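Local atomic coordinates of coiled-coil quantitatively-enriched protein 1 (Schizosaccharomyces pombe, PDB entry 7CUJ), a protein that links telomeres to a meiotic centrosome component, supports telomere clustering in meiotic prophase, and is required for telomere length regulation and chromosome segregation. Residues A[19-24]-A[65-70]; A[100-105]-A[276-281]; A[108-113]-A[291-296]. All blocks are in the same frame, centred on the assembly; numbering follows the deposited sequence.

Contact 1: A[19-24]-A[65-70]; sequences SALQRK and KHPSLY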
ATOM      1  N   SER A  19      -4.414  25.802  -2.324  1.00 29.33           N
ATOM      2  CA  SER A  19      -3.107  26.210  -2.810  1.00 32.04           C
ATOM      3  C   SER A  19      -2.423  25.034  -3.505  1.00 32.38           C
ATOM      4  O   SER A  19      -2.864  23.893  -3.374  1.00 30.80           O
ATOM      5  CB  SER A  19      -2.271  26.725  -1.674  1.00 31.97           C
ATOM      6  OG  SER A  19      -2.355  25.851  -0.559  1.00 31.05           O
ATOM      7  N   ALA A  20      -1.334  25.328  -4.229  1.00 35.37           N
ATOM      8  CA  ALA A  20      -0.548  24.308  -4.907  1.00 35.71           C
ATOM      9  C   ALA A  20      -0.029  23.286  -3.896  1.00 34.66           C
ATOM     10  O   ALA A  20      -0.021  22.089  -4.180  1.00 34.75           O
ATOM     11  CB  ALA A  20       0.575  24.944  -5.692  1.00 37.95           C
ATOM     12  N   LEU A  21       0.374  23.776  -2.715  1.00 33.99           N
ATOM     13  CA  LEU A  21       0.902  22.969  -1.623  1.00 32.62           C
ATOM     14  C   LEU A  21      -0.158  21.974  -1.156  1.00 30.55           C
ATOM     15  O   LEU A  21       0.130  20.792  -0.991  1.00 31.31           O
ATOM     16  CB  LEU A  21       1.294  23.901  -0.469  1.00 32.67           C
ATOM     17  CG  LEU A  21       2.382  23.422   0.497  1.00 33.28           C
ATOM     18  CD1 LEU A  21       2.230  24.106   1.847  1.00 33.33           C
ATOM     19  CD2 LEU A  21       2.395  21.912   0.673  1.00 31.71           C
ATOM     20  N   GLN A  22      -1.376  22.475  -0.925  1.00 29.44           N
ATOM     21  CA  GLN A  22      -2.473  21.669  -0.412  1.00 26.79           C
ATOM     22  C   GLN A  22      -2.798  20.542  -1.392  1.00 26.04           C
ATOM     23  O   GLN A  22      -3.081  19.424  -0.973  1.00 24.28           O
ATOM     24  CB  GLN A  22      -3.704  22.543  -0.161  1.00 26.32           C
ATOM     25  CG  GLN A  22      -3.703  23.242   1.190  1.00 26.10           C
ATOM     26  CD  GLN A  22      -4.860  24.201   1.354  1.00 26.22           C
ATOM     27  OE1 GLN A  22      -5.167  24.995   0.471  1.00 27.05           O
ATOM     28  NE2 GLN A  22      -5.512  24.140   2.503  1.00 24.84           N
ATOM     29  N   ARG A  23      -2.750  20.852  -2.694  1.00 27.14           N
ATOM     30  CA  ARG A  23      -3.064  19.890  -3.741  1.00 27.70           C
ATOM     31  C   ARG A  23      -1.990  18.806  -3.792  1.00 27.19           C
ATOM     32  O   ARG A  23      -2.311  17.625  -3.913  1.00 26.32           O
ATOM     33  CB  ARG A  23      -3.220  20.590  -5.094  1.00 29.87           C
ATOM     34  CG  ARG A  23      -4.484  21.429  -5.199  1.00 31.71           C
ATOM     35  CD  ARG A  23      -4.242  22.707  -5.973  1.00 35.88           C
ATOM     36  NE  ARG A  23      -4.969  22.737  -7.231  1.00 39.96           N
ATOM     37  CZ  ARG A  23      -5.904  23.630  -7.544  1.00 42.37           C
ATOM     38  NH1 ARG A  23      -6.228  24.591  -6.693  1.00 42.68           N
ATOM     39  NH2 ARG A  23      -6.507  23.565  -8.719  1.00 45.84           N
ATOM     40  N   LYS A  24      -0.723  19.227  -3.704  1.00 28.09           N
ATOM     41  CA  LYS A  24       0.394  18.301  -3.662  1.00 28.45           C
ATOM     42  C   LYS A  24       0.194  17.332  -2.502  1.00 25.73           C
ATOM     43  O   LYS A  24       0.346  16.124  -2.669  1.00 25.44           O
ATOM     44  CB  LYS A  24       1.711  19.048  -3.449  1.00 31.31           C
ATOM     45  CG  LYS A  24       2.328  19.675  -4.687  1.00 34.96           C
ATOM     46  CD  LYS A  24       3.701  20.218  -4.380  1.00 38.76           C
ATOM     47  CE  LYS A  24       4.133  21.320  -5.319  1.00 43.27           C
ATOM     48  NZ  LYS A  24       5.133  22.208  -4.679  1.00 46.29           N
ATOM     49  N   LYS A  65      -7.630  22.305   6.590  1.00 21.85           N
ATOM     50  CA  LYS A  65      -7.575  23.335   7.618  1.00 23.06           C
ATOM     51  C   LYS A  65      -6.381  24.241   7.341  1.00 24.06           C
ATOM     52  O   LYS A  65      -6.557  25.423   7.051  1.00 25.88           O
ATOM     53  CB  LYS A  65      -7.504  22.721   9.018  1.00 22.67           C
ATOM     54  CG  LYS A  65      -8.806  22.124   9.526  1.00 23.74           C
ATOM     55  CD  LYS A  65      -8.652  21.405  10.849  1.00 25.61           C
ATOM     56  CE  LYS A  65      -9.451  20.118  10.899  1.00 25.16           C
ATOM     57  NZ  LYS A  65      -9.243  19.389  12.173  1.00 25.60           N
ATOM     58  N   HIS A  66      -5.174  23.668   7.412  1.00 24.57           N
ATOM     59  CA  HIS A  66      -3.961  24.379   7.040  1.00 26.22           C
ATOM     60  C   HIS A  66      -2.833  23.386   6.794  1.00 26.27           C
ATOM     61  O   HIS A  66      -2.604  22.500   7.613  1.00 27.09           O
ATOM     62  CB  HIS A  66      -3.565  25.387   8.125  1.00 28.05           C
ATOM     63  CG  HIS A  66      -2.780  26.537   7.595  1.00 30.01           C
ATOM     64  ND1 HIS A  66      -3.334  27.789   7.437  1.00 31.78           N
ATOM     65  CD2 HIS A  66      -1.502  26.632   7.168  1.00 30.98           C
ATOM     66  CE1 HIS A  66      -2.426  28.611   6.953  1.00 33.75           C
ATOM     67  NE2 HIS A  66      -1.294  27.924   6.775  1.00 32.86           N
ATOM     68  N   PRO A  67      -2.085  23.505   5.673  1.00 26.53           N
ATOM     69  CA  PRO A  67      -0.969  22.597   5.395  1.00 27.14           C
ATOM     70  C   PRO A  67       0.148  22.640   6.436  1.00 29.45           C
ATOM     71  O   PRO A  67       0.881  21.665   6.596  1.00 31.01           O
ATOM     72  CB  PRO A  67      -0.467  23.042   4.010  1.00 27.60           C
ATOM     73  CG  PRO A  67      -0.985  24.458   3.844  1.00 28.25           C
ATOM     74  CD  PRO A  67      -2.296  24.491   4.599  1.00 26.68           C
ATOM     75  N   SER A  68       0.252  23.761   7.163  1.00 31.57           N
ATOM     76  CA  SER A  68       1.331  23.963   8.118  1.00 33.92           C
ATOM     77  C   SER A  68       1.113  23.148   9.395  1.00 33.28           C
ATOM     78  O   SER A  68       1.951  23.181  10.291  1.00 35.45           O
ATOM     79  CB  SER A  68       1.554  25.425   8.406  1.00 36.66           C
ATOM     80  OG  SER A  68       0.481  25.956   9.165  1.00 37.46           O
ATOM     81  N   LEU A  69       0.005  22.396   9.458  1.00 31.17           N
ATOM     82  CA  LEU A  69      -0.165  21.379  10.486  1.00 31.58           C
ATOM     83  C   LEU A  69       0.875  20.266  10.306  1.00 32.82           C
ATOM     84  O   LEU A  69       1.025  19.424  11.189  1.00 34.95           O
ATOM     85  CB  LEU A  69      -1.592  20.810  10.451  1.00 29.41           C
ATOM     86  CG  LEU A  69      -2.726  21.726  10.919  1.00 29.41           C
ATOM     87  CD1 LEU A  69      -4.057  20.991  10.907  1.00 27.96           C
ATOM     88  CD2 LEU A  69      -2.461  22.294  12.306  1.00 31.63           C
ATOM     89  N   TYR A  70       1.579  20.260   9.161  1.00 32.59           N
ATOM     90  CA  TYR A  70       2.625  19.281   8.887  1.00 32.67           C
ATOM     91  C   TYR A  70       3.993  19.955   8.799  1.00 37.06           C
ATOM     92  O   TYR A  70       4.935  19.390   8.249  1.00 37.97           O
ATOM     93  CB  TYR A  70       2.276  18.411   7.672  1.00 29.03           C
ATOM     94  CG  TYR A  70       1.047  17.572   7.901  1.00 25.36           C
ATOM     95  CD1 TYR A  70       1.104  16.418   8.667  1.00 24.88           C
ATOM     96  CD2 TYR A  70      -0.185  17.963   7.405  1.00 23.32           C
ATOM     97  CE1 TYR A  70      -0.027  15.656   8.914  1.00 23.23           C
ATOM     98  CE2 TYR A  70      -1.326  17.215   7.643  1.00 22.00           C
ATOM     99  CZ  TYR A  70      -1.247  16.061   8.403  1.00 22.05           C
ATOM    100  OH  TYR A  70      -2.368  15.322   8.650  1.00 22.18           O
TER
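Two torsions set up the grip on Pro67: Leu21 carries its CG anti to the backbone N (chi1 -154°), while Gln22 has CG anti to its carbonyl carbon (chi1 -84°) and runs out extended. The first swings a methyl onto the proline ring and the second carries a chain and an amide obliquely across it. Leu21 CD1 sits 3.6 Å from Pro67 CB and a little farther from Pro67 CG. Gln22 meets the next part of the same ring, with its CG 3.9 Å from Pro67 CD and its NE2 at the same distance from that carbon. One proline ring is thus shared by two successive residues of the helix, with no hydrogen bond between the segments. The Gln22 amide is held at both ends. Its OE1 accepts from Ser19 N at 3.0 Å, on a lone pair in the carbonyl plane, and its NE2 donates to Ile63 O in helix 47-65. With an alanine here, Ser19 N and Ile63 O would probably both be left without their mate and a gap would open beside Pro67 CD. Met25, one turn beyond Leu21, also touches Pro67. A side chain of another protein's chain packs on Leu21. All three touching residues are buried. Ser19 is the N-cap of helix 20-32, and the bond from its N to the Gln22 side chain is one half of a capping box. This capped first turn meets a proline-led 3-10 turn just after helix 47-65, so the start of one helix is packed against the exit of another.

Contact 2: A[100-105]-A[276-281]; sequences NSSKFL and SSITEK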
ATOM      1  N   ASN A 100      -0.562  30.222   2.188  1.00 66.63           N
ATOM      2  CA  ASN A 100      -0.983  28.949   1.624  1.00 59.76           C
ATOM      3  C   ASN A 100      -2.417  28.599   2.021  1.00 51.94           C
ATOM      4  O   ASN A 100      -2.867  27.482   1.769  1.00 47.31           O
ATOM      5  CB  ASN A 100      -0.008  27.822   1.982  1.00 62.69           C
ATOM      6  CG  ASN A 100       1.262  27.850   1.157  1.00 64.64           C
ATOM      7  OD1 ASN A 100       1.236  27.581  -0.041  1.00 66.17           O
ATOM      8  ND2 ASN A 100       2.377  28.169   1.791  1.00 67.60           N
ATOM      9  N   SER A 101      -3.137  29.551   2.628  1.00 49.65           N
ATOM     10  CA  SER A 101      -4.521  29.315   3.015  1.00 44.66           C
ATOM     11  C   SER A 101      -5.434  30.410   2.471  1.00 42.82           C
ATOM     12  O   SER A 101      -5.332  31.566   2.872  1.00 45.98           O
ATOM     13  CB  SER A 101      -4.671  29.170   4.508  1.00 42.92           C
ATOM     14  OG  SER A 101      -6.037  29.008   4.862  1.00 39.53           O
ATOM     15  N   SER A 102      -6.335  30.012   1.566  1.00 40.03           N
ATOM     16  CA  SER A 102      -7.380  30.874   1.041  1.00 39.72           C
ATOM     17  C   SER A 102      -8.340  31.278   2.155  1.00 37.23           C
ATOM     18  O   SER A 102      -9.054  32.266   2.022  1.00 38.93           O
ATOM     19  CB  SER A 102      -8.138  30.181  -0.059  1.00 39.96           C
ATOM     20  OG  SER A 102      -7.500  30.367  -1.310  1.00 45.12           O
ATOM     21  N   LYS A 103      -8.368  30.487   3.232  1.00 34.92           N
ATOM     22  CA  LYS A 103      -9.295  30.712   4.330  1.00 34.64           C
ATOM     23  C   LYS A 103      -8.825  31.895   5.176  1.00 37.32           C
ATOM     24  O   LYS A 103      -9.616  32.778   5.498  1.00 37.80           O
ATOM     25  CB  LYS A 103      -9.466  29.435   5.154  1.00 30.89           C
ATOM     26  CG  LYS A 103     -10.289  28.352   4.474  1.00 28.61           C
ATOM     27  CD  LYS A 103     -10.510  27.132   5.331  1.00 28.25           C
ATOM     28  CE  LYS A 103     -11.424  26.129   4.659  1.00 26.80           C
ATOM     29  NZ  LYS A 103     -11.572  24.902   5.475  1.00 26.28           N
ATOM     30  N   PHE A 104      -7.533  31.893   5.529  1.00 39.02           N
ATOM     31  CA  PHE A 104      -6.919  32.990   6.257  1.00 40.48           C
ATOM     32  C   PHE A 104      -7.059  34.287   5.460  1.00 43.57           C
ATOM     33  O   PHE A 104      -7.462  35.311   6.013  1.00 45.63           O
ATOM     34  CB  PHE A 104      -5.454  32.675   6.573  1.00 40.75           C
ATOM     35  CG  PHE A 104      -5.218  31.959   7.879  1.00 39.77           C
ATOM     36  CD1 PHE A 104      -5.819  30.735   8.141  1.00 37.57           C
ATOM     37  CD2 PHE A 104      -4.376  32.498   8.842  1.00 41.74           C
ATOM     38  CE1 PHE A 104      -5.596  30.078   9.342  1.00 38.03           C
ATOM     39  CE2 PHE A 104      -4.151  31.838  10.042  1.00 42.01           C
ATOM     40  CZ  PHE A 104      -4.761  30.628  10.290  1.00 40.06           C
ATOM     41  N   LEU A 105      -6.734  34.222   4.161  1.00 43.55           N
ATOM     42  CA  LEU A 105      -6.782  35.381   3.284  1.00 45.66           C
ATOM     43  C   LEU A 105      -8.216  35.897   3.181  1.00 44.84           C
ATOM     44  O   LEU A 105      -8.438  37.107   3.201  1.00 46.41           O
ATOM     45  CB  LEU A 105      -6.222  35.016   1.904  1.00 46.42           C
ATOM     46  CG  LEU A 105      -6.255  36.131   0.856  1.00 48.77           C
ATOM     47  CD1 LEU A 105      -5.457  37.347   1.306  1.00 50.41           C
ATOM     48  CD2 LEU A 105      -5.742  35.630  -0.485  1.00 50.49           C
ATOM     49  N   SER A 276      -1.324  33.885  -7.999  1.00 82.54           N
ATOM     50  CA  SER A 276      -1.871  35.191  -8.332  1.00 82.54           C
ATOM     51  C   SER A 276      -3.392  35.113  -8.459  1.00 78.31           C
ATOM     52  O   SER A 276      -4.105  35.914  -7.858  1.00 76.83           O
ATOM     53  CB  SER A 276      -1.236  35.743  -9.584  1.00 85.18           C
ATOM     54  OG  SER A 276      -1.455  34.878 -10.687  1.00 85.04           O
ATOM     55  N   SER A 277      -3.867  34.122  -9.224  1.00 76.28           N
ATOM     56  CA  SER A 277      -5.278  33.970  -9.548  1.00 75.17           C
ATOM     57  C   SER A 277      -6.101  33.613  -8.310  1.00 70.47           C
ATOM     58  O   SER A 277      -7.241  34.056  -8.187  1.00 70.50           O
ATOM     59  CB  SER A 277      -5.483  32.979 -10.668  1.00 75.78           C
ATOM     60  OG  SER A 277      -4.797  31.764 -10.409  1.00 76.03           O
ATOM     61  N   ILE A 278      -5.514  32.818  -7.402  1.00 65.84           N
ATOM     62  CA  ILE A 278      -6.163  32.431  -6.157  1.00 60.58           C
ATOM     63  C   ILE A 278      -6.463  33.682  -5.332  1.00 60.11           C
ATOM     64  O   ILE A 278      -7.569  33.832  -4.818  1.00 56.24           O
ATOM     65  CB  ILE A 278      -5.317  31.401  -5.375  1.00 57.83           C
ATOM     66  CG1 ILE A 278      -5.358  30.019  -6.033  1.00 57.31           C
ATOM     67  CG2 ILE A 278      -5.746  31.335  -3.915  1.00 52.87           C
ATOM     68  CD1 ILE A 278      -4.323  29.047  -5.511  1.00 55.85           C
ATOM     69  N   THR A 279      -5.469  34.573  -5.230  1.00 63.91           N
ATOM     70  CA  THR A 279      -5.573  35.796  -4.448  1.00 66.19           C
ATOM     71  C   THR A 279      -6.694  36.680  -4.992  1.00 65.81           C
ATOM     72  O   THR A 279      -7.480  37.218  -4.216  1.00 62.80           O
ATOM     73  CB  THR A 279      -4.233  36.545  -4.400  1.00 70.58           C
ATOM     74  OG1 THR A 279      -3.195  35.592  -4.162  1.00 73.03           O
ATOM     75  CG2 THR A 279      -4.196  37.625  -3.341  1.00 71.96           C
ATOM     76  N   GLU A 280      -6.751  36.817  -6.324  1.00 68.35           N
ATOM     77  CA  GLU A 280      -7.760  37.617  -7.002  1.00 71.21           C
ATOM     78  C   GLU A 280      -9.153  37.100  -6.653  1.00 68.78           C
ATOM     79  O   GLU A 280     -10.015  37.873  -6.240  1.00 69.37           O
ATOM     80  CB  GLU A 280      -7.572  37.561  -8.520  1.00 74.62           C
ATOM     81  CG  GLU A 280      -6.543  38.537  -9.056  1.00 79.14           C
ATOM     82  CD  GLU A 280      -6.282  38.385 -10.546  1.00 84.71           C
ATOM     83  OE1 GLU A 280      -6.525  39.355 -11.288  1.00 88.09           O
ATOM     84  OE2 GLU A 280      -5.832  37.296 -10.959  1.00 85.47           O
ATOM     85  N   LYS A 281      -9.350  35.786  -6.827  1.00 66.48           N
ATOM     86  CA  LYS A 281     -10.634  35.136  -6.613  1.00 63.99           C
ATOM     87  C   LYS A 281     -11.061  35.294  -5.157  1.00 60.00           C
ATOM     88  O   LYS A 281     -12.227  35.579  -4.888  1.00 59.98           O
ATOM     89  CB  LYS A 281     -10.561  33.653  -6.995  1.00 64.51           C
ATOM     90  CG  LYS A 281     -10.461  33.360  -8.485  1.00 69.91           C
ATOM     91  CD  LYS A 281      -9.972  31.955  -8.780  1.00 71.06           C
ATOM     92  CE  LYS A 281      -9.662  31.722 -10.244  1.00 74.09           C
ATOM     93  NZ  LYS A 281      -8.990  30.419 -10.462  1.00 73.43           N
TER
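Ser102 and Ile278 mark the closest backbone approach, their CA atoms 7.5 Å apart. Residues 102-105 form the first turn of helix 102-112, and 276-281 lie near the start of helix 275-294, so the two helices meet close to their N-terminal ends. Ser101 is the N-cap of the former, and its OG takes weak capping bonds from Lys103 N and Phe104 N. Between the helices Ile278 points its CB toward the other helix, and its CG2 methyl comes within 3.3 Å of Ser102 OG, a close touch rather than a bond. The hydroxyl has its polar partner in Pro17 O. Leu105, with CG anti to the backbone N (chi1 178°), reaches over with CD2 to lie 3.8 Å from Thr279 CG2, the two side chains crossing at about a right angle. Thr279 turns its OG1 back to His275 O along its own helix, leaving the methyl to meet the leucine. The interface is therefore methyl packing beside a serine. On the sheet side, Ser102 touches His213 of strand 208-213 and Leu16 of strand 11-16, while Ile278 rests on Pro17, which sets helix 102-112 against these two strands, with helix 275-294 packed on it and on the Pro17 loop.

Contact 3: A[108-113]-A[291-296]; sequences QELFKN and TWLKNG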
ATOM      1  N   GLN A 108      -9.122  37.806   6.308  1.00 51.12           N
ATOM      2  CA  GLN A 108      -8.406  39.072   6.328  1.00 55.62           C
ATOM      3  C   GLN A 108      -9.143  40.092   5.464  1.00 58.27           C
ATOM      4  O   GLN A 108      -9.425  41.199   5.916  1.00 61.54           O
ATOM      5  CB  GLN A 108      -6.978  38.882   5.812  1.00 57.43           C
ATOM      6  CG  GLN A 108      -6.093  40.111   5.975  1.00 62.63           C
ATOM      7  CD  GLN A 108      -5.000  40.158   4.936  1.00 66.26           C
ATOM      8  OE1 GLN A 108      -5.236  40.460   3.768  1.00 68.36           O
ATOM      9  NE2 GLN A 108      -3.782  39.864   5.360  1.00 69.39           N
ATOM     10  N   GLU A 109      -9.450  39.694   4.222  1.00 59.24           N
ATOM     11  CA  GLU A 109     -10.001  40.589   3.216  1.00 62.53           C
ATOM     12  C   GLU A 109     -11.460  40.912   3.528  1.00 61.39           C
ATOM     13  O   GLU A 109     -11.969  41.936   3.077  1.00 66.00           O
ATOM     14  CB  GLU A 109      -9.857  39.996   1.813  1.00 64.06           C
ATOM     15  CG  GLU A 109      -8.418  39.859   1.343  1.00 68.40           C
ATOM     16  CD  GLU A 109      -7.658  41.149   1.074  1.00 74.43           C
ATOM     17  OE1 GLU A 109      -8.306  42.196   0.855  1.00 77.17           O
ATOM     18  OE2 GLU A 109      -6.410  41.099   1.075  1.00 78.36           O
ATOM     19  N   LEU A 110     -12.122  40.035   4.296  1.00 55.91           N
ATOM     20  CA  LEU A 110     -13.506  40.259   4.684  1.00 54.32           C
ATOM     21  C   LEU A 110     -13.592  41.487   5.587  1.00 57.45           C
ATOM     22  O   LEU A 110     -14.365  42.399   5.309  1.00 58.21           O
ATOM     23  CB  LEU A 110     -14.069  39.014   5.379  1.00 49.85           C
ATOM     24  CG  LEU A 110     -15.541  39.094   5.788  1.00 49.70           C
ATOM     25  CD1 LEU A 110     -16.454  39.106   4.570  1.00 48.21           C
ATOM     26  CD2 LEU A 110     -15.911  37.949   6.719  1.00 46.92           C
ATOM     27  N   PHE A 111     -12.784  41.499   6.654  1.00 58.46           N
ATOM     28  CA  PHE A 111     -12.808  42.566   7.643  1.00 62.62           C
ATOM     29  C   PHE A 111     -12.192  43.843   7.074  1.00 66.81           C
ATOM     30  O   PHE A 111     -12.561  44.942   7.483  1.00 68.36           O
ATOM     31  CB  PHE A 111     -12.147  42.114   8.947  1.00 62.96           C
ATOM     32  CG  PHE A 111     -12.948  41.100   9.725  1.00 61.02           C
ATOM     33  CD1 PHE A 111     -14.087  41.476  10.421  1.00 61.75           C
ATOM     34  CD2 PHE A 111     -12.566  39.767   9.757  1.00 59.69           C
ATOM     35  CE1 PHE A 111     -14.827  40.542  11.132  1.00 60.54           C
ATOM     36  CE2 PHE A 111     -13.307  38.832  10.468  1.00 59.04           C
ATOM     37  CZ  PHE A 111     -14.435  39.222  11.154  1.00 59.69           C
ATOM     38  N   LYS A 112     -11.262  43.677   6.125  1.00 70.27           N
ATOM     39  CA  LYS A 112     -10.610  44.775   5.430  1.00 74.95           C
ATOM     40  C   LYS A 112     -11.652  45.608   4.687  1.00 79.27           C
ATOM     41  O   LYS A 112     -11.539  46.831   4.621  1.00 82.34           O
ATOM     42  CB  LYS A 112      -9.579  44.215   4.445  1.00 75.93           C
ATOM     43  CG  LYS A 112      -8.390  45.113   4.135  1.00 80.12           C
ATOM     44  CD  LYS A 112      -7.342  44.406   3.301  1.00 80.62           C
ATOM     45  CE  LYS A 112      -5.947  44.965   3.488  1.00 83.24           C
ATOM     46  NZ  LYS A 112      -4.916  44.023   2.988  1.00 80.76           N
ATOM     47  N   ASN A 113     -12.665  44.928   4.131  1.00 78.82           N
ATOM     48  CA  ASN A 113     -13.691  45.551   3.310  1.00 79.81           C
ATOM     49  C   ASN A 113     -14.990  45.708   4.099  1.00 80.00           C
ATOM     50  O   ASN A 113     -15.980  46.195   3.559  1.00 80.22           O
ATOM     51  CB  ASN A 113     -13.934  44.774   2.013  1.00 78.94           C
ATOM     52  CG  ASN A 113     -12.828  44.953   0.994  1.00 84.01           C
ATOM     53  OD1 ASN A 113     -12.595  46.058   0.508  1.00 89.18           O
ATOM     54  ND2 ASN A 113     -12.146  43.869   0.659  1.00 82.66           N
ATOM     55  N   THR A 291     -19.913  43.103   1.237  1.00 59.92           N
ATOM     56  CA  THR A 291     -20.956  43.911   0.628  1.00 61.22           C
ATOM     57  C   THR A 291     -22.321  43.324   0.972  1.00 60.84           C
ATOM     58  O   THR A 291     -23.240  44.056   1.329  1.00 65.23           O
ATOM     59  CB  THR A 291     -20.753  44.011  -0.890  1.00 62.11           C
ATOM     60  OG1 THR A 291     -19.433  44.503  -1.121  1.00 62.63           O
ATOM     61  CG2 THR A 291     -21.761  44.906  -1.576  1.00 65.12           C
ATOM     62  N   TRP A 292     -22.425  41.995   0.881  1.00 58.40           N
ATOM     63  CA  TRP A 292     -23.670  41.285   1.119  1.00 57.26           C
ATOM     64  C   TRP A 292     -24.124  41.439   2.571  1.00 59.66           C
ATOM     65  O   TRP A 292     -25.312  41.634   2.825  1.00 62.01           O
ATOM     66  CB  TRP A 292     -23.534  39.812   0.721  1.00 53.92           C
ATOM     67  CG  TRP A 292     -24.786  39.032   0.962  1.00 53.02           C
ATOM     68  CD1 TRP A 292     -25.921  39.055   0.206  1.00 54.19           C
ATOM     69  CD2 TRP A 292     -25.040  38.126   2.049  1.00 51.93           C
ATOM     70  NE1 TRP A 292     -26.861  38.219   0.743  1.00 54.54           N
ATOM     71  CE2 TRP A 292     -26.351  37.632   1.872  1.00 53.10           C
ATOM     72  CE3 TRP A 292     -24.292  37.677   3.146  1.00 49.97           C
ATOM     73  CZ2 TRP A 292     -26.926  36.713   2.750  1.00 52.47           C
ATOM     74  CZ3 TRP A 292     -24.862  36.772   4.016  1.00 49.49           C
ATOM     75  CH2 TRP A 292     -26.161  36.299   3.818  1.00 50.90           C
ATOM     76  N   LEU A 293     -23.172  41.345   3.511  1.00 57.41           N
ATOM     77  CA  LEU A 293     -23.464  41.423   4.936  1.00 57.75           C
ATOM     78  C   LEU A 293     -23.897  42.838   5.320  1.00 60.24           C
ATOM     79  O   LEU A 293     -24.727  43.012   6.211  1.00 59.18           O
ATOM     80  CB  LEU A 293     -22.227  40.996   5.733  1.00 54.07           C
ATOM     81  CG  LEU A 293     -21.960  39.493   5.808  1.00 50.99           C
ATOM     82  CD1 LEU A 293     -20.537  39.228   6.274  1.00 47.57           C
ATOM     83  CD2 LEU A 293     -22.954  38.805   6.730  1.00 50.00           C
ATOM     84  N   LYS A 294     -23.318  43.839   4.641  1.00 62.88           N
ATOM     85  CA  LYS A 294     -23.611  45.243   4.881  1.00 66.04           C
ATOM     86  C   LYS A 294     -25.068  45.541   4.532  1.00 69.23           C
ATOM     87  O   LYS A 294     -25.678  46.415   5.141  1.00 71.34           O
ATOM     88  CB  LYS A 294     -22.702  46.136   4.030  1.00 69.16           C
ATOM     89  CG  LYS A 294     -21.240  46.195   4.449  1.00 66.96           C
ATOM     90  CD  LYS A 294     -20.402  46.954   3.446  1.00 70.18           C
ATOM     91  CE  LYS A 294     -18.927  46.956   3.778  1.00 70.18           C
ATOM     92  NZ  LYS A 294     -18.128  47.563   2.688  1.00 73.25           N
ATOM     93  N   ASN A 295     -25.607  44.804   3.552  1.00 68.41           N
ATOM     94  CA  ASN A 295     -26.926  45.060   2.996  1.00 69.45           C
ATOM     95  C   ASN A 295     -27.947  44.069   3.559  1.00 69.64           C
ATOM     96  O   ASN A 295     -28.793  43.563   2.824  1.00 72.52           O
ATOM     97  CB  ASN A 295     -26.908  45.050   1.461  1.00 69.06           C
ATOM     98  CG  ASN A 295     -25.838  45.928   0.842  1.00 68.30           C
ATOM     99  OD1 ASN A 295     -25.150  46.675   1.538  1.00 69.48           O
ATOM    100  ND2 ASN A 295     -25.686  45.840  -0.469  1.00 66.05           N
ATOM    101  N   GLY A 296     -27.854  43.786   4.864  1.00 67.63           N
ATOM    102  CA  GLY A 296     -28.922  43.137   5.612  1.00 69.66           C
ATOM    103  C   GLY A 296     -29.061  41.639   5.346  1.00 69.28           C
ATOM    104  O   GLY A 296     -30.110  41.062   5.625  1.00 71.49           O
TER
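Lys294 reaches Asn113 with a fully extended side chain: CG lies beside the backbone N (chi1 -72°) and every later torsion is anti, which carries the amine straight out from its helix. Lys294 NZ donates to Asn113 O at 2.7 Å, approaching nearly head-on to the carbonyl, with a C=O...N angle of 171°. Lys294 CE also comes within 3.1 Å of Asn113 O. Asn113 is itself tied back to its helix. Its ND2 gives a bond to Glu109 O at 3.1 Å, while its own backbone N reaches that oxygen from the opposite face of the carbonyl plane. Two donors thus grip Glu109 O, and the ND2 bond should help hold the asparagine amide in its rotation. Deeper in, Leu110, its CG anti to the backbone N (chi1 -178°), turns CD1 to within 4.4 Å of Leu293 CD1, a loose apolar touch between buried residues; Val289 and Ala290 of helix 275-294 also touch Leu110, and Leu207 touches Leu293. The exposed lysine bonds at the margin. What results is two helices packed at an incline in an alpha/beta domain, joined by a leucine pair and, near the C-terminal ends of both, by a lysine-to-carbonyl bond.

Overall arrangement
Contact 1 comes first along the chain and closes before contacts 2 and 3 open; the latter two interleave, since both join helix 102-112 to helix 275-294. Contact 2 holds the starts of these helices and contact 3 their far ends, centres 16 Å apart, so the two run in the same general sense, inclined to each other. Contact 1 lies 13 Å from contact 2, centre to centre, and touches it through Ser19 OG and Asn100 O, a probable hydrogen bond; the centres of contacts 1 and 3 are about 26 Å apart. Contact 1 packs the N-terminal helices together, and that touch connects it to the later pair, so early and late parts of this piece form one alpha/beta domain.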